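Local coordinates for FAD dependent oxidoreductase domain-containing protein (Deinococcus radiodurans R1, PDB 3C4N) that is of unknown function but binds ADP in this crystal and is probably an FAD-dependent oxidoreductase of the ETF-QO/FixC family, at residues A[79-89]-A[161-172]; A[118-126]-A[265-273]. One frame throughout, in Å; residues are numbered along the deposited sequence.

Overall arrangement
Contacts 1 and 2 are neighbours in one mixed beta sheet. Their centres lie about 9 Å apart. Strand 118-127 is shared: it pairs antiparallel with strands 159-163 and 167-169 of contact 1 and parallel with strand 270-273 of contact 2. A probable hydrogen bond from Asp163 N to Leu123 O, 2.9 Å, ties the two contacts through the backbone. A second one joins Arg121 NE to Thr168 OG1, also 2.9 Å, through side chains. Contact 1 runs from this sheet to the nucleotide, where Thr79 meets the ADP phosphate. Contact 2 lies away from the nucleotide site, its centre about 18 Å from that of the chain.

Contact 1 (A[79-89]-A[161-172]); sequences TILAPGVWTAQ and RVDPRALTYRPG. With ADP (adenosine-5'-diphosphate), chain C.
Trp86 and Leu167 form the hydrogen-bonded pair of a short antiparallel ladder. Trp86 N donates to Leu167 O and Leu167 N returns the bond to Trp86 O. Tyr169 N donates to Gly84 O (3.0 Å). Val85 and Thr168 are the non-hydrogen-bonded pair between these links.

The polar side-chain contacts gather on Asp163. Its OD2 takes two donors from the other segment. Thr87 OG1 gives its proton to Asp163 OD2 (2.6 Å) on the anti lone pair. Ala88 N meets the same Asp163 OD2 (2.8 Å) on the syn side, 34° out of the carboxylate plane. The two bonds should hold the carboxylate against rotation. Asp163 OD1 accepts from Arg165 N in an Asx turn, from above the carboxylate plane. The Thr87 hydroxyl lies anti to its own backbone N (chi1 177°), which aims it across at this carboxylate.

Apolar and CH-pi contacts run along the rest of the contact. Gly84 CA sits over the centre of the Tyr169 ring, 4.0 Å from its centroid. Gly84, at positive phi, lies close against the Tyr169 backbone. The Tyr169 hydroxyl is bonded to Asp380 O. Pro171 wedges in next: Pro171 CG packs on Ala82 CB (3.5 Å) and also reaches Gly84 CA. On the ladder, Trp86 CB packs on Leu167 CB, while Trp86 NE1 bonds Ala99 O of helix 96-107.

At the nucleotide end, ADP O2A is gripped twice by Thr79, through Thr79 N (2.9 Å) and Thr79 OG1 (2.7 Å). Thr79 CG2 points instead to Pro171 O, 3.5 Å away. The contact thus joins the short strand 85-86, paired on strand 167-169 of the mixed sheet, to the diphosphate site. Its Thr79 end is consistent with the separate Rossmann-type dinucleotide-binding part of such flavoproteins.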
loop_
_atom_site.group_PDB
_atom_site.type_symbol
_atom_site.label_atom_id
_atom_site.label_comp_id
_atom_site.label_asym_id
_atom_site.label_seq_id
_atom_site.Cartn_x
_atom_site.Cartn_y
_atom_site.Cartn_z
ATOM N N THR A 79 -2.475 -17.681 0.649
ATOM C CA THR A 79 -2.579 -17.184 2.010
ATOM C C THR A 79 -4.011 -16.920 2.477
ATOM O O THR A 79 -4.366 -17.218 3.614
ATOM C CB THR A 79 -1.770 -15.891 2.170
ATOM O OG1 THR A 79 -0.377 -16.185 2.044
ATOM C CG2 THR A 79 -2.035 -15.263 3.516
ATOM N N ILE A 80 -4.828 -16.366 1.593
ATOM C CA ILE A 80 -6.200 -16.037 1.916
ATOM C C ILE A 80 -7.079 -17.260 2.205
ATOM O O ILE A 80 -7.936 -17.203 3.085
ATOM C CB ILE A 80 -6.818 -15.194 0.767
ATOM C CG1 ILE A 80 -8.222 -14.723 1.141
ATOM C CG2 ILE A 80 -6.845 -16.013 -0.521
ATOM C CD1 ILE A 80 -8.255 -13.769 2.318
ATOM N N LEU A 81 -6.865 -18.362 1.487
ATOM C CA LEU A 81 -7.661 -19.588 1.684
ATOM C C LEU A 81 -7.076 -20.558 2.715
ATOM O O LEU A 81 -7.743 -21.504 3.133
ATOM C CB LEU A 81 -7.823 -20.344 0.355
ATOM C CG LEU A 81 -8.484 -19.623 -0.843
ATOM C CD1 LEU A 81 -8.544 -20.550 -2.072
ATOM C CD2 LEU A 81 -9.870 -19.172 -0.451
ATOM N N ALA A 82 -5.828 -20.342 3.109
ATOM C CA ALA A 82 -5.197 -21.222 4.084
ATOM C C ALA A 82 -6.078 -21.290 5.337
ATOM O O ALA A 82 -6.583 -20.272 5.795
ATOM C CB ALA A 82 -3.795 -20.697 4.437
ATOM N N PRO A 83 -6.278 -22.490 5.899
ATOM C CA PRO A 83 -7.112 -22.603 7.094
ATOM C C PRO A 83 -6.543 -21.974 8.356
ATOM O O PRO A 83 -7.271 -21.761 9.322
ATOM C CB PRO A 83 -7.330 -24.109 7.222
ATOM C CG PRO A 83 -6.126 -24.690 6.589
ATOM C CD PRO A 83 -5.942 -23.822 5.373
ATOM N N GLY A 84 -5.252 -21.665 8.357
ATOM C CA GLY A 84 -4.648 -21.070 9.546
ATOM C C GLY A 84 -4.747 -21.934 10.802
ATOM O O GLY A 84 -5.236 -21.494 11.845
ATOM N N VAL A 85 -4.279 -23.174 10.709
ATOM C CA VAL A 85 -4.314 -24.075 11.851
ATOM C C VAL A 85 -2.920 -24.348 12.403
ATOM O O VAL A 85 -2.080 -24.918 11.714
ATOM C CB VAL A 85 -4.910 -25.446 11.489
ATOM C CG1 VAL A 85 -4.911 -26.342 12.714
ATOM C CG2 VAL A 85 -6.317 -25.282 10.954
ATOM N N TRP A 86 -2.663 -23.930 13.635
ATOM C CA TRP A 86 -1.371 -24.201 14.236
ATOM C C TRP A 86 -1.583 -25.429 15.101
ATOM O O TRP A 86 -2.381 -25.408 16.046
ATOM C CB TRP A 86 -0.901 -23.057 15.122
ATOM C CG TRP A 86 0.529 -23.219 15.563
ATOM C CD1 TRP A 86 1.623 -22.620 15.017
ATOM C CD2 TRP A 86 1.023 -24.057 16.624
ATOM N NE1 TRP A 86 2.766 -23.027 15.668
ATOM C CE2 TRP A 86 2.423 -23.911 16.657
ATOM C CE3 TRP A 86 0.418 -24.916 17.545
ATOM C CZ2 TRP A 86 3.230 -24.592 17.583
ATOM C CZ3 TRP A 86 1.223 -25.598 18.467
ATOM C CH2 TRP A 86 2.611 -25.430 18.475
ATOM N N THR A 87 -0.876 -26.506 14.780
ATOM C CA THR A 87 -1.012 -27.732 15.558
ATOM C C THR A 87 0.305 -28.458 15.727
ATOM O O THR A 87 1.071 -28.585 14.775
ATOM C CB THR A 87 -2.012 -28.708 14.911
ATOM O OG1 THR A 87 -2.051 -29.906 15.685
ATOM C CG2 THR A 87 -1.601 -29.044 13.483
ATOM N N ALA A 88 0.551 -28.953 16.932
ATOM C CA ALA A 88 1.781 -29.682 17.223
ATOM C C ALA A 88 1.888 -30.933 16.359
ATOM O O ALA A 88 2.938 -31.571 16.316
ATOM C CB ALA A 88 1.830 -30.061 18.704
ATOM N N GLN A 89 0.811 -31.282 15.663
ATOM C CA GLN A 89 0.840 -32.477 14.814
ATOM C C GLN A 89 1.388 -32.161 13.431
ATOM O O GLN A 89 1.584 -33.055 12.611
ATOM C CB GLN A 89 -0.562 -33.096 14.702
ATOM C CG GLN A 89 -1.075 -33.664 16.025
ATOM C CD GLN A 89 -2.502 -34.166 15.950
ATOM O OE1 GLN A 89 -3.085 -34.568 16.963
ATOM N NE2 GLN A 89 -3.077 -34.148 14.750
ATOM N N ARG A 161 -6.267 -38.566 18.386
ATOM C CA ARG A 161 -5.048 -38.013 18.961
ATOM C C ARG A 161 -5.364 -36.527 19.154
ATOM O O ARG A 161 -5.399 -35.762 18.190
ATOM C CB ARG A 161 -3.880 -38.203 17.984
ATOM C CG ARG A 161 -2.579 -37.479 18.352
ATOM C CD ARG A 161 -1.534 -38.420 18.941
ATOM N NE ARG A 161 -1.415 -39.653 18.167
ATOM C CZ ARG A 161 -1.154 -39.708 16.863
ATOM N NH1 ARG A 161 -0.971 -38.592 16.169
ATOM N NH2 ARG A 161 -1.107 -40.882 16.246
ATOM N N VAL A 162 -5.622 -36.133 20.395
ATOM C CA VAL A 162 -5.956 -34.746 20.706
ATOM C C VAL A 162 -4.745 -33.831 20.879
ATOM O O VAL A 162 -3.727 -34.241 21.434
ATOM C CB VAL A 162 -6.764 -34.643 22.016
ATOM C CG1 VAL A 162 -7.188 -33.199 22.247
ATOM C CG2 VAL A 162 -7.973 -35.565 21.971
ATOM N N ASP A 163 -4.862 -32.595 20.407
ATOM C CA ASP A 163 -3.791 -31.611 20.568
ATOM C C ASP A 163 -4.427 -30.402 21.235
ATOM O O ASP A 163 -5.056 -29.576 20.579
ATOM C CB ASP A 163 -3.179 -31.210 19.218
ATOM C CG ASP A 163 -2.315 -29.957 19.316
ATOM O OD1 ASP A 163 -2.091 -29.458 20.442
ATOM O OD2 ASP A 163 -1.863 -29.461 18.261
ATOM N N PRO A 164 -4.276 -30.290 22.563
ATOM C CA PRO A 164 -4.847 -29.176 23.325
ATOM C C PRO A 164 -4.235 -27.811 23.025
ATOM O O PRO A 164 -4.813 -26.784 23.379
ATOM C CB PRO A 164 -4.622 -29.598 24.781
ATOM C CG PRO A 164 -4.577 -31.099 24.705
ATOM C CD PRO A 164 -3.725 -31.308 23.473
ATOM N N ARG A 165 -3.080 -27.788 22.365
ATOM C CA ARG A 165 -2.437 -26.514 22.062
ATOM C C ARG A 165 -2.692 -25.993 20.640
ATOM O O ARG A 165 -2.067 -25.027 20.214
ATOM C CB ARG A 165 -0.924 -26.617 22.299
ATOM C CG ARG A 165 -0.528 -27.145 23.675
ATOM C CD ARG A 165 0.977 -27.171 23.820
ATOM N NE ARG A 165 1.533 -25.818 23.724
ATOM C CZ ARG A 165 2.671 -25.520 23.105
ATOM N NH1 ARG A 165 3.373 -26.479 22.520
ATOM N NH2 ARG A 165 3.115 -24.273 23.070
ATOM N N ALA A 166 -3.603 -26.623 19.905
ATOM C CA ALA A 166 -3.884 -26.183 18.539
ATOM C C ALA A 166 -4.525 -24.797 18.551
ATOM O O ALA A 166 -5.231 -24.439 19.489
ATOM C CB ALA A 166 -4.793 -27.201 17.826
ATOM N N LEU A 167 -4.271 -24.019 17.504
ATOM C CA LEU A 167 -4.810 -22.673 17.394
ATOM C C LEU A 167 -5.387 -22.392 16.004
ATOM O O LEU A 167 -4.921 -22.951 15.010
ATOM C CB LEU A 167 -3.699 -21.647 17.638
ATOM C CG LEU A 167 -2.831 -21.627 18.891
ATOM C CD1 LEU A 167 -1.777 -20.557 18.704
ATOM C CD2 LEU A 167 -3.674 -21.352 20.129
ATOM N N THR A 168 -6.395 -21.525 15.927
ATOM C CA THR A 168 -6.927 -21.142 14.621
ATOM C C THR A 168 -6.841 -19.633 14.461
ATOM O O THR A 168 -7.056 -18.882 15.412
ATOM C CB THR A 168 -8.402 -21.567 14.383
ATOM O OG1 THR A 168 -9.208 -21.210 15.509
ATOM C CG2 THR A 168 -8.491 -23.065 14.128
ATOM N N TYR A 169 -6.506 -19.200 13.252
ATOM C CA TYR A 169 -6.406 -17.781 12.936
ATOM C C TYR A 169 -6.574 -17.615 11.439
ATOM O O TYR A 169 -6.570 -18.598 10.693
ATOM C CB TYR A 169 -5.039 -17.243 13.352
ATOM C CG TYR A 169 -3.866 -17.871 12.614
ATOM C CD1 TYR A 169 -3.314 -17.271 11.464
ATOM C CD2 TYR A 169 -3.288 -19.047 13.082
ATOM C CE1 TYR A 169 -2.203 -17.833 10.810
ATOM C CE2 TYR A 169 -2.190 -19.613 12.443
ATOM C CZ TYR A 169 -1.648 -19.006 11.317
ATOM O OH TYR A 169 -0.532 -19.565 10.732
ATOM N N ARG A 170 -6.711 -16.375 10.989
ATOM C CA ARG A 170 -6.853 -16.128 9.558
ATOM C C ARG A 170 -5.506 -15.698 8.988
ATOM O O ARG A 170 -4.985 -14.637 9.331
ATOM C CB ARG A 170 -7.900 -15.037 9.301
ATOM C CG ARG A 170 -9.286 -15.359 9.826
ATOM C CD ARG A 170 -9.836 -16.616 9.170
ATOM N NE ARG A 170 -9.923 -16.470 7.716
ATOM C CZ ARG A 170 -10.923 -15.875 7.073
ATOM N NH1 ARG A 170 -11.945 -15.370 7.753
ATOM N NH2 ARG A 170 -10.888 -15.774 5.749
ATOM N N PRO A 171 -4.922 -16.516 8.106
ATOM C CA PRO A 171 -3.626 -16.179 7.508
ATOM C C PRO A 171 -3.689 -14.846 6.778
ATOM O O PRO A 171 -2.704 -14.106 6.729
ATOM C CB PRO A 171 -3.368 -17.342 6.548
ATOM C CG PRO A 171 -4.108 -18.483 7.187
ATOM C CD PRO A 171 -5.400 -17.821 7.619
ATOM N N GLY A 172 -4.863 -14.558 6.212
ATOM C CA GLY A 172 -5.079 -13.317 5.492
ATOM C C GLY A 172 -4.848 -12.139 6.416
ATOM O O GLY A 172 -4.166 -11.181 6.054
HETATM P PB ADP C . 2.773 -17.628 0.111
HETATM O O1B ADP C . 3.991 -18.432 0.022
HETATM O O2B ADP C . 2.871 -16.574 1.311
HETATM O O3B ADP C . 1.487 -18.579 0.340
HETATM P PA ADP C . 1.129 -16.608 -1.699
HETATM O O1A ADP C . 0.850 -17.572 -2.780
HETATM O O2A ADP C . 0.060 -16.837 -0.504
HETATM O O3A ADP C . 2.640 -16.756 -1.180
HETATM O "O5'" ADP C . 1.178 -15.086 -2.188
HETATM C "C5'" ADP C . 2.487 -14.805 -2.578
HETATM C "C4'" ADP C . 2.522 -13.607 -3.489
HETATM O "O4'" ADP C . 3.429 -13.378 -4.600
HETATM C "C3'" ADP C . 1.150 -13.802 -4.054
HETATM O "O3'" ADP C . 0.175 -13.253 -3.166
HETATM C "C2'" ADP C . 1.187 -13.121 -5.424
HETATM O "O2'" ADP C . 0.174 -12.104 -5.502
HETATM C "C1'" ADP C . 2.640 -12.576 -5.516
HETATM N N9 ADP C . 3.302 -12.817 -6.758
HETATM C C8 ADP C . 3.322 -14.054 -7.423
HETATM N N7 ADP C . 3.989 -13.924 -8.556
HETATM C C5 ADP C . 4.457 -12.652 -8.657
HETATM C C6 ADP C . 5.312 -11.952 -9.548
HETATM N N6 ADP C . 6.127 -12.650 -10.465
HETATM N N1 ADP C . 5.545 -10.637 -9.337
HETATM C C2 ADP C . 5.019 -9.994 -8.295
HETATM N N3 ADP C . 4.289 -10.583 -7.421
HETATM C C4 ADP C . 4.023 -11.951 -7.495
#

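Contact 2 (A[118-126]-A[265-273]); sequences VEDRPLLHL and GAQTPVLRA
Glu119 CG reaches Ala266 O at the rim of the loop 265-268. Glu119 OE1 forms a salt bridge with Arg121 NH1 (3.1 Å) and is also bonded to the Thr168 hydroxyl. The Arg121 chain bends at chi3 (-70°), which turns its guanidinium onto the loop. There Arg121 NH2 donates to Thr268 O (2.9 Å), from above the carbonyl plane. Ala266 O lies 2.7 Å from the same Arg121 NH2. Arg121 CD packs on Val270 CG2 (3.6 Å), and the two side chains cross at about a right angle. A leucine in place of Arg121 would probably leave Thr268 O without this donor and Glu119 without its charge partner.

Pro122 lays CG against Pro269 CB, and from here the strands run parallel. Leu123 turns to the same face as Val270, where its CD1 meets Val270 CG1. That CD1 also lies over one face of the Arg272 guanidinium, which pairs with Asp90. Leu124 faces the other way, Leu124 CD1 4.0 Å from Leu271 CD2, side by side. Leu124 N donates to Val270 O (2.8 Å), and Leu124 O accepts from Arg272 N. Leu126 N adds a weak bond to Arg272 O.

The chemistry is thus divided. Backbone bonds and aliphatic packing join the strands. One arginine ties the preceding loop to the sheet through the Thr268 carbonyl, while its salt bridge to Glu119 stays within its own segment.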
loop_
_atom_site.group_PDB
_atom_site.type_symbol
_atom_site.label_atom_id
_atom_site.label_comp_id
_atom_site.label_asym_id
_atom_site.label_seq_id
_atom_site.Cartn_x
_atom_site.Cartn_y
_atom_site.Cartn_z
ATOM N N VAL A 118 -6.881 -14.749 17.450
ATOM C CA VAL A 118 -6.359 -16.110 17.553
ATOM C C VAL A 118 -7.059 -16.828 18.703
ATOM O O VAL A 118 -6.917 -16.437 19.867
ATOM C CB VAL A 118 -4.834 -16.125 17.838
ATOM C CG1 VAL A 118 -4.335 -17.557 17.895
ATOM C CG2 VAL A 118 -4.087 -15.343 16.786
ATOM N N GLU A 119 -7.813 -17.875 18.385
ATOM C CA GLU A 119 -8.512 -18.613 19.425
ATOM C C GLU A 119 -7.879 -19.969 19.705
ATOM O O GLU A 119 -7.185 -20.533 18.855
ATOM C CB GLU A 119 -10.006 -18.773 19.078
ATOM C CG GLU A 119 -10.321 -19.364 17.708
ATOM C CD GLU A 119 -10.626 -18.311 16.627
ATOM O OE1 GLU A 119 -10.896 -18.711 15.473
ATOM O OE2 GLU A 119 -10.606 -17.094 16.917
ATOM N N ASP A 120 -8.086 -20.458 20.923
ATOM C CA ASP A 120 -7.569 -21.753 21.344
ATOM C C ASP A 120 -8.587 -22.765 20.879
ATOM O O ASP A 120 -9.758 -22.700 21.249
ATOM C CB ASP A 120 -7.434 -21.808 22.859
ATOM C CG ASP A 120 -6.506 -20.743 23.388
ATOM O OD1 ASP A 120 -5.387 -20.609 22.850
ATOM O OD2 ASP A 120 -6.889 -20.035 24.340
ATOM N N ARG A 121 -8.151 -23.705 20.061
ATOM C CA ARG A 121 -9.083 -24.680 19.546
ATOM C C ARG A 121 -8.374 -26.014 19.420
ATOM O O ARG A 121 -7.493 -26.175 18.588
ATOM C CB ARG A 121 -9.578 -24.198 18.178
ATOM C CG ARG A 121 -10.861 -24.809 17.690
ATOM C CD ARG A 121 -11.061 -24.470 16.225
ATOM N NE ARG A 121 -11.362 -23.065 15.979
ATOM C CZ ARG A 121 -12.506 -22.475 16.306
ATOM N NH1 ARG A 121 -12.699 -21.188 16.029
ATOM N NH2 ARG A 121 -13.457 -23.169 16.914
ATOM N N PRO A 122 -8.738 -26.989 20.259
ATOM C CA PRO A 122 -8.103 -28.307 20.199
ATOM C C PRO A 122 -8.333 -28.968 18.844
ATOM O O PRO A 122 -9.353 -28.723 18.187
ATOM C CB PRO A 122 -8.783 -29.066 21.335
ATOM C CG PRO A 122 -10.148 -28.469 21.350
ATOM C CD PRO A 122 -9.834 -26.989 21.237
ATOM N N LEU A 123 -7.380 -29.806 18.438
ATOM C CA LEU A 123 -7.447 -30.510 17.161
ATOM C C LEU A 123 -7.457 -32.014 17.396
ATOM O O LEU A 123 -6.634 -32.528 18.146
ATOM C CB LEU A 123 -6.253 -30.112 16.288
ATOM C CG LEU A 123 -6.179 -30.660 14.866
ATOM C CD1 LEU A 123 -5.308 -29.765 14.005
ATOM C CD2 LEU A 123 -5.625 -32.072 14.898
ATOM N N LEU A 124 -8.397 -32.720 16.768
ATOM C CA LEU A 124 -8.484 -34.170 16.942
ATOM C C LEU A 124 -8.182 -34.919 15.654
ATOM O O LEU A 124 -8.780 -34.630 14.625
ATOM C CB LEU A 124 -9.878 -34.584 17.424
ATOM C CG LEU A 124 -10.514 -33.885 18.626
ATOM C CD1 LEU A 124 -11.792 -34.622 18.982
ATOM C CD2 LEU A 124 -9.589 -33.884 19.804
ATOM N N HIS A 125 -7.252 -35.872 15.715
ATOM C CA HIS A 125 -6.887 -36.705 14.559
ATOM C C HIS A 125 -7.603 -38.058 14.718
ATOM O O HIS A 125 -7.014 -39.034 15.191
ATOM C CB HIS A 125 -5.369 -36.927 14.519
ATOM C CG HIS A 125 -4.899 -37.753 13.356
ATOM N ND1 HIS A 125 -5.746 -38.542 12.607
ATOM C CD2 HIS A 125 -3.660 -37.931 12.836
ATOM C CE1 HIS A 125 -5.048 -39.172 11.675
ATOM N NE2 HIS A 125 -3.781 -38.820 11.794
ATOM N N LEU A 126 -8.877 -38.100 14.329
ATOM C CA LEU A 126 -9.701 -39.309 14.421
ATOM C C LEU A 126 -9.042 -40.539 13.796
ATOM O O LEU A 126 -8.498 -40.478 12.691
ATOM C CB LEU A 126 -11.058 -39.067 13.756
ATOM C CG LEU A 126 -11.811 -37.841 14.278
ATOM C CD1 LEU A 126 -12.914 -37.462 13.293
ATOM C CD2 LEU A 126 -12.377 -38.136 15.662
ATOM N N GLY A 265 -19.155 -23.984 15.987
ATOM C CA GLY A 265 -19.013 -23.008 17.051
ATOM C C GLY A 265 -17.642 -22.370 17.114
ATOM O O GLY A 265 -16.710 -22.799 16.439
ATOM N N ALA A 266 -17.512 -21.332 17.934
ATOM C CA ALA A 266 -16.238 -20.631 18.068
ATOM C C ALA A 266 -15.217 -21.476 18.812
ATOM O O ALA A 266 -14.014 -21.229 18.733
ATOM C CB ALA A 266 -16.445 -19.311 18.801
ATOM N N GLN A 267 -15.700 -22.478 19.533
ATOM C CA GLN A 267 -14.814 -23.325 20.295
ATOM C C GLN A 267 -14.870 -24.791 19.885
ATOM O O GLN A 267 -14.302 -25.653 20.560
ATOM C CB GLN A 267 -15.126 -23.160 21.775
ATOM C CG GLN A 267 -16.602 -23.161 22.082
ATOM C CD GLN A 267 -16.899 -22.553 23.439
ATOM O OE1 GLN A 267 -18.019 -22.666 23.952
ATOM N NE2 GLN A 267 -15.896 -21.896 24.033
ATOM N N THR A 268 -15.556 -25.072 18.778
ATOM C CA THR A 268 -15.641 -26.440 18.280
ATOM C C THR A 268 -14.272 -26.778 17.706
ATOM O O THR A 268 -13.748 -26.072 16.842
ATOM C CB THR A 268 -16.747 -26.610 17.195
ATOM O OG1 THR A 268 -16.591 -27.879 16.552
ATOM C CG2 THR A 268 -16.668 -25.523 16.162
ATOM N N PRO A 269 -13.669 -27.863 18.196
ATOM C CA PRO A 269 -12.344 -28.319 17.759
ATOM C C PRO A 269 -12.164 -28.613 16.269
ATOM O O PRO A 269 -13.126 -28.874 15.548
ATOM C CB PRO A 269 -12.091 -29.545 18.642
ATOM C CG PRO A 269 -13.470 -30.045 18.957
ATOM C CD PRO A 269 -14.258 -28.788 19.182
ATOM N N VAL A 270 -10.915 -28.526 15.818
ATOM C CA VAL A 270 -10.572 -28.818 14.433
ATOM C C VAL A 270 -10.542 -30.343 14.375
ATOM O O VAL A 270 -10.081 -30.990 15.315
ATOM C CB VAL A 270 -9.163 -28.266 14.059
ATOM C CG1 VAL A 270 -8.796 -28.670 12.645
ATOM C CG2 VAL A 270 -9.143 -26.750 14.189
ATOM N N LEU A 271 -11.044 -30.918 13.290
ATOM C CA LEU A 271 -11.072 -32.368 13.144
ATOM C C LEU A 271 -10.332 -32.777 11.889
ATOM O O LEU A 271 -10.340 -32.057 10.890
ATOM C CB LEU A 271 -12.518 -32.857 13.056
ATOM C CG LEU A 271 -13.419 -32.509 14.247
ATOM C CD1 LEU A 271 -14.883 -32.550 13.804
ATOM C CD2 LEU A 271 -13.159 -33.478 15.390
ATOM N N ARG A 272 -9.700 -33.946 11.950
ATOM C CA ARG A 272 -8.935 -34.504 10.841
ATOM C C ARG A 272 -9.220 -35.989 10.705
ATOM O O ARG A 272 -9.413 -36.681 11.699
ATOM C CB ARG A 272 -7.447 -34.312 11.092
ATOM C CG ARG A 272 -6.991 -32.885 10.969
ATOM C CD ARG A 272 -5.473 -32.778 10.969
ATOM N NE ARG A 272 -5.055 -31.460 10.501
ATOM C CZ ARG A 272 -3.796 -31.044 10.457
ATOM N NH1 ARG A 272 -2.821 -31.850 10.860
ATOM N NH2 ARG A 272 -3.512 -29.827 10.009
ATOM N N ALA A 273 -9.239 -36.483 9.474
ATOM C CA ALA A 273 -9.485 -37.906 9.225
ATOM C C ALA A 273 -8.822 -38.287 7.906
ATOM O O ALA A 273 -8.926 -37.552 6.930
ATOM C CB ALA A 273 -11.004 -38.183 9.161
#